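Local coordinates for protein group 3 allergen SMIPP-S YvT004A06 (Sarcoptes scabiei type hominis, PDB 3H7T) that adopts the trypsin fold but is an inactivated scabies mite protease paralogue, so the serine endopeptidase activity usual for its family is probably lost, at residues Glu175-Ile181 / Ser208-Phe214; Phe35-Gln41 / Asn84-Glu90; Asp8-Glu12 / Asp138-Ala142. One frame throughout, in Å; residues are numbered along the deposited sequence.

Overall arrangement
All three contacts belong to one trypsin-like chain built of two antiparallel beta-sheet halves. Contact 2 lies in the closed six-stranded barrel and covers what, from the family motifs, are probably two positions of the ancestral catalytic triad. Contact 1 lies on the other sheet, where trypsin-fold proteases have the S1 pocket, and carries a zinc ion held by Glu178 and Glu209; it faces contact 2 across the chain centre, nearest atoms about 7 Å and centres 22 Å apart. Contact 3 reaches the same sheet as contact 1, with centres 19 Å apart; Thr179 CG2 packs on Ala142 CB at 3.7 Å. Contacts 2 and 3 are 20 Å apart between centres.

Contact 1. Residues Glu175-Ile181 / Ser208-Phe214; sequences EYDETYI and SEFPSVF. With ZN (zinc ion), chain F.
Tyr180 and Ser212 open a contact between the loop before strand 189-192 and the start of strand 212-216, which in trypsin-fold proteases form the base and wall of the S1 specificity pocket. With CG beside the backbone N (chi1 -52°), Tyr180 runs back along residues 208-210. Its CB lies 4.0 Å from Ser212 OG. Further out, CD1 and CE1 present the ring edge to Phe210 O, which sits in the ring plane, 3.5 Å from CE1. Ser208 CB covers one face as a CH-pi contact, 4.1 Å from the ring centroid. At the tip, OH donates to Glu178 OE1 (2.5 Å) on the syn side but tilted out of the carboxylate plane, which probably helps to position this zinc ligand. The metal is held by Glu209 OE2 at 2.2 Å and more loosely by Glu178 OE2 at 2.6 Å. Water 2 is a further ligand and donates to Glu175 OE2. The carboxylates of Glu175 and Glu209 stand nearly perpendicular, 88° apart, and the metal probably offsets part of their like charge. At the tyrosine's other end, Ile181 CG1 touches Ser212 CB and Phe214 CZ, and Ile181 N gives Ser212 OG a virtually straight hydrogen bond of 2.9 Å (178°).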
loop_
_atom_site.group_PDB
_atom_site.type_symbol
_atom_site.label_atom_id
_atom_site.label_comp_id
_atom_site.label_asym_id
_atom_site.label_seq_id
_atom_site.Cartn_x
_atom_site.Cartn_y
_atom_site.Cartn_z
ATOM N N GLU A 175 -16.141 -7.285 -7.473
ATOM C CA GLU A 175 -17.569 -7.600 -7.392
ATOM C C GLU A 175 -17.923 -8.732 -6.419
ATOM O O GLU A 175 -18.954 -8.672 -5.760
ATOM C CB GLU A 175 -18.129 -7.910 -8.784
ATOM C CG GLU A 175 -19.653 -8.082 -8.817
ATOM C CD GLU A 175 -20.236 -8.074 -10.221
ATOM O OE1 GLU A 175 -19.545 -8.495 -11.174
ATOM O OE2 GLU A 175 -21.397 -7.641 -10.369
ATOM N N TYR A 176 -17.073 -9.755 -6.345
ATOM C CA TYR A 176 -17.313 -10.895 -5.456
ATOM C C TYR A 176 -17.506 -10.458 -3.994
ATOM O O TYR A 176 -18.482 -10.850 -3.349
ATOM C CB TYR A 176 -16.176 -11.916 -5.585
ATOM C CG TYR A 176 -16.341 -13.157 -4.730
ATOM C CD1 TYR A 176 -17.239 -14.165 -5.090
ATOM C CD2 TYR A 176 -15.586 -13.331 -3.568
ATOM C CE1 TYR A 176 -17.391 -15.309 -4.310
ATOM C CE2 TYR A 176 -15.731 -14.478 -2.778
ATOM C CZ TYR A 176 -16.635 -15.460 -3.157
ATOM O OH TYR A 176 -16.787 -16.595 -2.387
ATOM N N ASP A 177 -16.592 -9.627 -3.497
ATOM C CA ASP A 177 -16.640 -9.118 -2.121
ATOM C C ASP A 177 -17.465 -7.835 -1.986
ATOM O O ASP A 177 -17.922 -7.503 -0.889
ATOM C CB ASP A 177 -15.233 -8.767 -1.623
ATOM C CG ASP A 177 -14.273 -9.938 -1.630
ATOM O OD1 ASP A 177 -14.706 -11.087 -1.400
ATOM O OD2 ASP A 177 -13.064 -9.686 -1.838
ATOM N N GLU A 178 -17.608 -7.103 -3.092
ATOM C CA GLU A 178 -18.017 -5.692 -3.071
ATOM C C GLU A 178 -17.076 -4.900 -2.142
ATOM O O GLU A 178 -17.504 -4.145 -1.271
ATOM C CB GLU A 178 -19.503 -5.539 -2.703
ATOM C CG GLU A 178 -20.246 -4.496 -3.529
ATOM C CD GLU A 178 -20.203 -4.760 -5.024
ATOM O OE1 GLU A 178 -19.462 -4.047 -5.727
ATOM O OE2 GLU A 178 -20.905 -5.672 -5.506
ATOM N N THR A 179 -15.778 -5.096 -2.361
ATOM C CA THR A 179 -14.729 -4.542 -1.515
ATOM C C THR A 179 -13.673 -3.943 -2.448
ATOM O O THR A 179 -13.243 -4.604 -3.383
ATOM C CB THR A 179 -14.116 -5.660 -0.619
ATOM O OG1 THR A 179 -15.140 -6.201 0.226
ATOM C CG2 THR A 179 -13.034 -5.130 0.261
ATOM N N TYR A 180 -13.283 -2.688 -2.211
ATOM C CA TYR A 180 -12.402 -1.970 -3.144
ATOM C C TYR A 180 -11.430 -1.030 -2.442
ATOM O O TYR A 180 -11.726 -0.489 -1.371
ATOM C CB TYR A 180 -13.226 -1.140 -4.142
ATOM C CG TYR A 180 -14.311 -1.895 -4.887
ATOM C CD1 TYR A 180 -14.048 -2.487 -6.121
ATOM C CD2 TYR A 180 -15.614 -1.983 -4.372
ATOM C CE1 TYR A 180 -15.040 -3.168 -6.816
ATOM C CE2 TYR A 180 -16.614 -2.669 -5.056
ATOM C CZ TYR A 180 -16.314 -3.264 -6.280
ATOM O OH TYR A 180 -17.292 -3.943 -6.979
ATOM N N ILE A 181 -10.273 -0.830 -3.069
ATOM C CA ILE A 181 -9.341 0.224 -2.679
ATOM C C ILE A 181 -9.980 1.572 -3.049
ATOM O O ILE A 181 -10.443 1.750 -4.175
ATOM C CB ILE A 181 -7.972 0.001 -3.378
ATOM C CG1 ILE A 181 -7.261 -1.213 -2.760
ATOM C CG2 ILE A 181 -7.074 1.272 -3.376
ATOM C CD1 ILE A 181 -6.882 -1.040 -1.254
ATOM N N SER A 208 -15.453 1.064 -10.312
ATOM C CA SER A 208 -15.679 -0.133 -9.507
ATOM C C SER A 208 -16.150 -1.308 -10.370
ATOM O O SER A 208 -16.328 -1.171 -11.591
ATOM C CB SER A 208 -16.646 0.143 -8.347
ATOM O OG SER A 208 -17.915 0.560 -8.809
ATOM N N GLU A 209 -16.349 -2.452 -9.713
ATOM C CA GLU A 209 -16.709 -3.743 -10.330
ATOM C C GLU A 209 -15.504 -4.522 -10.847
ATOM O O GLU A 209 -15.633 -5.685 -11.224
ATOM C CB GLU A 209 -17.797 -3.618 -11.416
ATOM C CG GLU A 209 -19.098 -2.968 -10.956
ATOM C CD GLU A 209 -19.837 -3.748 -9.884
ATOM O OE1 GLU A 209 -20.091 -4.957 -10.075
ATOM O OE2 GLU A 209 -20.195 -3.139 -8.854
ATOM N N PHE A 210 -14.335 -3.888 -10.863
ATOM C CA PHE A 210 -13.098 -4.579 -11.208
ATOM C C PHE A 210 -12.343 -4.831 -9.907
ATOM O O PHE A 210 -12.453 -4.034 -8.969
ATOM C CB PHE A 210 -12.240 -3.752 -12.169
ATOM C CG PHE A 210 -12.906 -3.465 -13.501
ATOM C CD1 PHE A 210 -12.557 -4.186 -14.633
ATOM C CD2 PHE A 210 -13.876 -2.467 -13.619
ATOM C CE1 PHE A 210 -13.154 -3.925 -15.868
ATOM C CE2 PHE A 210 -14.482 -2.206 -14.851
ATOM C CZ PHE A 210 -14.121 -2.943 -15.972
ATOM N N PRO A 211 -11.584 -5.941 -9.833
ATOM C CA PRO A 211 -10.759 -6.169 -8.648
ATOM C C PRO A 211 -9.735 -5.054 -8.470
ATOM O O PRO A 211 -9.279 -4.470 -9.454
ATOM C CB PRO A 211 -10.026 -7.477 -8.974
ATOM C CG PRO A 211 -10.886 -8.168 -9.946
ATOM C CD PRO A 211 -11.527 -7.081 -10.772
ATOM N N SER A 212 -9.366 -4.772 -7.231
ATOM C CA SER A 212 -8.313 -3.804 -6.957
ATOM C C SER A 212 -6.921 -4.407 -7.211
ATOM O O SER A 212 -6.754 -5.622 -7.218
ATOM C CB SER A 212 -8.421 -3.282 -5.517
ATOM O OG SER A 212 -9.648 -2.598 -5.344
ATOM N N VAL A 213 -5.927 -3.543 -7.387
ATOM C CA VAL A 213 -4.583 -3.985 -7.766
ATOM C C VAL A 213 -3.570 -3.718 -6.654
ATOM O O VAL A 213 -3.533 -2.627 -6.062
ATOM C CB VAL A 213 -4.164 -3.322 -9.114
ATOM C CG1 VAL A 213 -2.693 -3.598 -9.464
ATOM C CG2 VAL A 213 -5.088 -3.807 -10.231
ATOM N N PHE A 214 -2.734 -4.722 -6.395
ATOM C CA PHE A 214 -1.787 -4.690 -5.305
ATOM C C PHE A 214 -0.421 -5.094 -5.823
ATOM O O PHE A 214 -0.286 -6.138 -6.465
ATOM C CB PHE A 214 -2.192 -5.696 -4.217
ATOM C CG PHE A 214 -3.468 -5.352 -3.499
ATOM C CD1 PHE A 214 -3.427 -4.690 -2.276
ATOM C CD2 PHE A 214 -4.715 -5.716 -4.033
ATOM C CE1 PHE A 214 -4.607 -4.364 -1.597
ATOM C CE2 PHE A 214 -5.894 -5.396 -3.360
ATOM C CZ PHE A 214 -5.835 -4.711 -2.141
HETATM ZN ZN ZN F . -21.540 -4.361 -7.623
HETATM O O HOH W 1 -14.829 -7.774 -10.092
HETATM O O HOH W 2 -22.249 -5.723 -8.863
#

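Contact 2. Residues Phe35-Gln41 / Asn84-Glu90; sequences FVITAAQ and NNYAVIE
Phe35 and Glu90 lie side by side and point the same way from a non-hydrogen-bonded pair, the ring resting along the aliphatic part of the glutamate with Phe35 CE1 3.7 Å from Glu90 CB. Val88 CG1 meets the ring obliquely, 3.7 Å from Phe35 CD1, while the acid end of Glu90 is taken by Tyr73 OH. Ile37 follows on this face; its CD1 reaches toward Tyr86 CB, and helix 221-228 closes over both through Ile224. On the opposite face, with Thr38 OG1 anti to the backbone N (chi1 -171°) and bonded to Gly27 O, the threonine methyl falls between N and the carbonyl carbon. It touches Ile89 CD1 at 3.7 Å, and Val18 packs on both, while small Ala87 lies alongside, its CB close to Ala40 CA. Residues 35-38 and 87-90 belong to neighbouring antiparallel strands of the six-stranded barrel of the trypsin fold, joined by paired backbone bonds at Val36-Ile89 and Thr38-Ala87. Past the strands, Ala40 CB nestles against Tyr86 O (3.4 Å). Gln41 stands where the family's TAAHC motif has the catalytic histidine, and Asn85 probably where it has aspartate. The two amides cross at 37° between planes: Asn85 ND2 donates in its own amide plane to Gln41 OE1 (2.9 Å), and Asn85 OD1 receives Gln41 N at 3.0 Å, gripping both ends of the asparagine amide. Gln41 NE2 goes on to Tyr202 O.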
loop_
_atom_site.group_PDB
_atom_site.type_symbol
_atom_site.label_atom_id
_atom_site.label_comp_id
_atom_site.label_asym_id
_atom_site.label_seq_id
_atom_site.Cartn_x
_atom_site.Cartn_y
_atom_site.Cartn_z
ATOM N N PHE A 35 12.653 2.270 8.083
ATOM C CA PHE A 35 12.118 2.127 6.722
ATOM C C PHE A 35 10.609 1.858 6.634
ATOM O O PHE A 35 10.062 1.010 7.349
ATOM C CB PHE A 35 12.888 1.050 5.954
ATOM C CG PHE A 35 14.317 1.423 5.654
ATOM C CD1 PHE A 35 14.625 2.248 4.575
ATOM C CD2 PHE A 35 15.354 0.950 6.455
ATOM C CE1 PHE A 35 15.949 2.602 4.297
ATOM C CE2 PHE A 35 16.680 1.291 6.187
ATOM C CZ PHE A 35 16.981 2.119 5.106
ATOM N N VAL A 36 9.958 2.584 5.731
ATOM C CA VAL A 36 8.541 2.406 5.447
ATOM C C VAL A 36 8.360 2.149 3.953
ATOM O O VAL A 36 9.076 2.725 3.138
ATOM C CB VAL A 36 7.727 3.650 5.898
ATOM C CG1 VAL A 36 6.371 3.729 5.181
ATOM C CG2 VAL A 36 7.538 3.641 7.411
ATOM N N ILE A 37 7.420 1.270 3.599
ATOM C CA ILE A 37 7.098 1.019 2.193
ATOM C C ILE A 37 5.689 1.527 1.847
ATOM O O ILE A 37 4.738 1.301 2.591
ATOM C CB ILE A 37 7.278 -0.470 1.797
ATOM C CG1 ILE A 37 7.043 -0.668 0.290
ATOM C CG2 ILE A 37 6.391 -1.396 2.650
ATOM C CD1 ILE A 37 7.558 -1.996 -0.250
ATOM N N THR A 38 5.590 2.209 0.712
ATOM C CA THR A 38 4.328 2.748 0.205
ATOM C C THR A 38 4.296 2.554 -1.319
ATOM O O THR A 38 5.165 1.867 -1.870
ATOM C CB THR A 38 4.145 4.246 0.643
ATOM O OG1 THR A 38 2.830 4.697 0.322
ATOM C CG2 THR A 38 5.180 5.170 -0.020
ATOM N N ALA A 39 3.293 3.114 -1.996
ATOM C CA ALA A 39 3.237 3.059 -3.457
ATOM C C ALA A 39 4.095 4.161 -4.057
ATOM O O ALA A 39 4.177 5.252 -3.501
ATOM C CB ALA A 39 1.801 3.197 -3.949
ATOM N N ALA A 40 4.718 3.882 -5.200
ATOM C CA ALA A 40 5.506 4.896 -5.909
ATOM C C ALA A 40 4.676 6.105 -6.344
ATOM O O ALA A 40 5.138 7.236 -6.227
ATOM C CB ALA A 40 6.213 4.288 -7.091
ATOM N N GLN A 41 3.457 5.854 -6.838
ATOM C CA GLN A 41 2.527 6.910 -7.270
ATOM C C GLN A 41 2.295 7.997 -6.218
ATOM O O GLN A 41 1.799 9.076 -6.536
ATOM C CB GLN A 41 1.173 6.310 -7.689
ATOM C CG GLN A 41 0.312 5.816 -6.509
ATOM C CD GLN A 41 -0.949 5.105 -6.962
ATOM O OE1 GLN A 41 -1.003 3.875 -6.960
ATOM N NE2 GLN A 41 -1.968 5.876 -7.374
ATOM N N ASN A 84 6.003 -1.587 -11.257
ATOM C CA ASN A 84 6.959 -1.391 -10.162
ATOM C C ASN A 84 6.514 -0.256 -9.241
ATOM O O ASN A 84 7.321 0.567 -8.812
ATOM C CB ASN A 84 8.363 -1.113 -10.713
ATOM C CG ASN A 84 8.721 -2.009 -11.890
ATOM O OD1 ASN A 84 8.495 -3.222 -11.861
ATOM N ND2 ASN A 84 9.264 -1.406 -12.942
ATOM N N ASN A 85 5.216 -0.240 -8.939
ATOM C CA ASN A 85 4.598 0.834 -8.172
ATOM C C ASN A 85 4.825 0.664 -6.662
ATOM O O ASN A 85 3.897 0.383 -5.902
ATOM C CB ASN A 85 3.106 0.899 -8.531
ATOM C CG ASN A 85 2.368 2.043 -7.854
ATOM O OD1 ASN A 85 2.968 2.958 -7.289
ATOM N ND2 ASN A 85 1.041 1.984 -7.910
ATOM N N TYR A 86 6.079 0.821 -6.242
ATOM C CA TYR A 86 6.414 0.860 -4.819
ATOM C C TYR A 86 7.506 1.888 -4.544
ATOM O O TYR A 86 8.308 2.224 -5.428
ATOM C CB TYR A 86 6.823 -0.525 -4.308
ATOM C CG TYR A 86 8.117 -1.040 -4.918
ATOM C CD1 TYR A 86 9.312 -0.981 -4.207
ATOM C CD2 TYR A 86 8.139 -1.581 -6.202
ATOM C CE1 TYR A 86 10.505 -1.447 -4.762
ATOM C CE2 TYR A 86 9.325 -2.043 -6.769
ATOM C CZ TYR A 86 10.502 -1.977 -6.039
ATOM O OH TYR A 86 11.678 -2.434 -6.586
ATOM N N ALA A 87 7.513 2.413 -3.322
ATOM C CA ALA A 87 8.614 3.266 -2.881
ATOM C C ALA A 87 8.981 2.956 -1.450
ATOM O O ALA A 87 8.128 2.583 -0.644
ATOM C CB ALA A 87 8.267 4.732 -3.034
ATOM N N VAL A 88 10.262 3.100 -1.137
ATOM C CA VAL A 88 10.708 2.920 0.228
ATOM C C VAL A 88 11.158 4.258 0.777
ATOM O O VAL A 88 11.935 4.982 0.148
ATOM C CB VAL A 88 11.805 1.846 0.361
ATOM C CG1 VAL A 88 12.305 1.772 1.796
ATOM C CG2 VAL A 88 11.266 0.491 -0.090
ATOM N N ILE A 89 10.635 4.581 1.949
ATOM C CA ILE A 89 10.929 5.836 2.605
ATOM C C ILE A 89 11.803 5.553 3.814
ATOM O O ILE A 89 11.473 4.704 4.646
ATOM C CB ILE A 89 9.629 6.570 3.032
ATOM C CG1 ILE A 89 8.746 6.853 1.807
ATOM C CG2 ILE A 89 9.963 7.870 3.766
ATOM C CD1 ILE A 89 7.295 7.266 2.141
ATOM N N GLU A 90 12.937 6.242 3.889
ATOM C CA GLU A 90 13.758 6.213 5.093
ATOM C C GLU A 90 13.405 7.426 5.948
ATOM O O GLU A 90 13.323 8.543 5.438
ATOM C CB GLU A 90 15.252 6.197 4.744
ATOM C CG GLU A 90 16.163 6.170 5.966
ATOM C CD GLU A 90 17.641 6.079 5.622
ATOM O OE1 GLU A 90 17.997 5.984 4.425
ATOM O OE2 GLU A 90 18.453 6.089 6.567
#

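Contact 3. Residues Asp8-Glu12 / Asp138-Ala142; sequences DITKE and DLMEA
Leu139 pushes one methyl, CD2, into the turn 8-12, where it meets Asp8 O at 3.8 Å and Glu12 OE1 at 3.5 Å. The turn links strand 5-6, which pairs with strand 140-147 in one sheet of the trypsin fold, to strand 15-20 of the other. Leu139 CG stands opposite the backbone N (chi1 177°), which directs the branch toward residues 8-12. Ile9 crosses it at about a right angle, their side chains meeting at the methyl ends: Ile9 CD1 is 4.2 Å from Leu139 CD2. Trp125 and Ser123 also touch the leucine. Glu12 takes an oblique course past it, bends at its second torsion and then meets Glu141 almost at a right angle. Their carboxylate planes are 63° apart, and Glu12 OE2 lies 2.7 Å from Glu141 OE2. Ser7 OG is hydrogen-bonded to Glu12 OE1 and Glu141 OE2 and thus bridges the two acids, and Lys5 forms a salt bridge with Glu141 OE1, which would probably favour a charged Glu141. The turn is itself shaped by an Asx turn: Asp8 OD1 accepts from Thr10 N at 2.9 Å and from Thr10 OG1, the two donors coming from opposite faces of the carboxylate. Lys11 CB approaches Glu141 OE2, but its folded chain leaves Lys11 NZ 4.6 Å from Glu141 OE2, beyond a salt bridge. Instead water 3 bridges the charges, accepting from Lys11 NZ at 2.7 Å and donating to Glu141 OE1 at 2.8 Å.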
loop_
_atom_site.group_PDB
_atom_site.type_symbol
_atom_site.label_atom_id
_atom_site.label_comp_id
_atom_site.label_asym_id
_atom_site.label_seq_id
_atom_site.Cartn_x
_atom_site.Cartn_y
_atom_site.Cartn_z
ATOM N N ASP A 8 -8.738 -0.658 14.209
ATOM C CA ASP A 8 -7.959 -0.040 15.273
ATOM C C ASP A 8 -6.488 -0.275 14.958
ATOM O O ASP A 8 -6.133 -1.326 14.404
ATOM C CB ASP A 8 -8.319 -0.663 16.622
ATOM C CG ASP A 8 -7.674 0.061 17.781
ATOM O OD1 ASP A 8 -6.591 -0.376 18.223
ATOM O OD2 ASP A 8 -8.237 1.077 18.241
ATOM N N ILE A 9 -5.634 0.689 15.297
ATOM C CA ILE A 9 -4.201 0.588 14.981
ATOM C C ILE A 9 -3.530 -0.599 15.691
ATOM O O ILE A 9 -2.494 -1.079 15.233
ATOM C CB ILE A 9 -3.429 1.932 15.208
ATOM C CG1 ILE A 9 -2.058 1.928 14.511
ATOM C CG2 ILE A 9 -3.269 2.241 16.702
ATOM C CD1 ILE A 9 -2.096 1.824 12.972
ATOM N N THR A 10 -4.140 -1.086 16.774
ATOM C CA THR A 10 -3.632 -2.283 17.458
ATOM C C THR A 10 -3.908 -3.555 16.649
ATOM O O THR A 10 -3.206 -4.554 16.800
ATOM C CB THR A 10 -4.129 -2.417 18.940
ATOM O OG1 THR A 10 -5.542 -2.634 18.981
ATOM C CG2 THR A 10 -3.782 -1.166 19.755
ATOM N N LYS A 11 -4.900 -3.501 15.758
ATOM C CA LYS A 11 -5.170 -4.620 14.845
ATOM C C LYS A 11 -4.233 -4.634 13.642
ATOM O O LYS A 11 -4.004 -5.684 13.054
ATOM C CB LYS A 11 -6.628 -4.631 14.374
ATOM C CG LYS A 11 -7.651 -4.356 15.474
ATOM C CD LYS A 11 -7.944 -5.585 16.323
ATOM C CE LYS A 11 -9.138 -6.360 15.786
ATOM N NZ LYS A 11 -10.353 -5.495 15.643
ATOM N N GLU A 12 -3.711 -3.471 13.258
ATOM C CA GLU A 12 -2.744 -3.390 12.160
ATOM C C GLU A 12 -1.619 -2.428 12.511
ATOM O O GLU A 12 -1.461 -1.403 11.848
ATOM C CB GLU A 12 -3.412 -2.963 10.841
ATOM C CG GLU A 12 -4.415 -3.942 10.273
ATOM C CD GLU A 12 -5.841 -3.672 10.724
ATOM O OE1 GLU A 12 -6.213 -2.491 10.935
ATOM O OE2 GLU A 12 -6.605 -4.648 10.843
ATOM N N ASP A 138 -10.940 7.620 10.227
ATOM C CA ASP A 138 -10.683 6.422 11.013
ATOM C C ASP A 138 -10.036 5.358 10.132
ATOM O O ASP A 138 -10.372 5.236 8.944
ATOM C CB ASP A 138 -12.004 5.850 11.539
ATOM C CG ASP A 138 -12.750 6.804 12.460
ATOM O OD1 ASP A 138 -12.118 7.480 13.294
ATOM O OD2 ASP A 138 -13.995 6.844 12.373
ATOM N N LEU A 139 -9.119 4.594 10.716
ATOM C CA LEU A 139 -8.524 3.446 10.034
ATOM C C LEU A 139 -9.609 2.396 9.764
ATOM O O LEU A 139 -10.383 2.044 10.664
ATOM C CB LEU A 139 -7.374 2.853 10.866
ATOM C CG LEU A 139 -6.701 1.586 10.313
ATOM C CD1 LEU A 139 -5.866 1.934 9.087
ATOM C CD2 LEU A 139 -5.838 0.914 11.384
ATOM N N MET A 140 -9.691 1.949 8.509
ATOM C CA MET A 140 -10.646 0.918 8.099
ATOM C C MET A 140 -9.888 -0.352 7.732
ATOM O O MET A 140 -8.720 -0.283 7.347
ATOM C CB MET A 140 -11.459 1.373 6.893
ATOM C CG MET A 140 -12.168 2.742 7.066
ATOM S SD MET A 140 -13.433 2.712 8.351
ATOM C CE MET A 140 -14.780 1.902 7.499
ATOM N N GLU A 141 -10.563 -1.497 7.816
ATOM C CA GLU A 141 -9.963 -2.762 7.392
ATOM C C GLU A 141 -10.946 -3.583 6.569
ATOM O O GLU A 141 -12.157 -3.450 6.726
ATOM C CB GLU A 141 -9.495 -3.587 8.606
ATOM C CG GLU A 141 -10.653 -4.049 9.496
ATOM C CD GLU A 141 -10.252 -5.056 10.557
ATOM O OE1 GLU A 141 -10.975 -6.057 10.710
ATOM O OE2 GLU A 141 -9.227 -4.858 11.240
ATOM N N ALA A 142 -10.418 -4.434 5.697
ATOM C CA ALA A 142 -11.225 -5.446 5.023
ATOM C C ALA A 142 -10.373 -6.633 4.597
ATOM O O ALA A 142 -9.162 -6.507 4.366
ATOM C CB ALA A 142 -11.959 -4.857 3.820
HETATM O O HOH W 3 -11.126 -6.887 13.415
#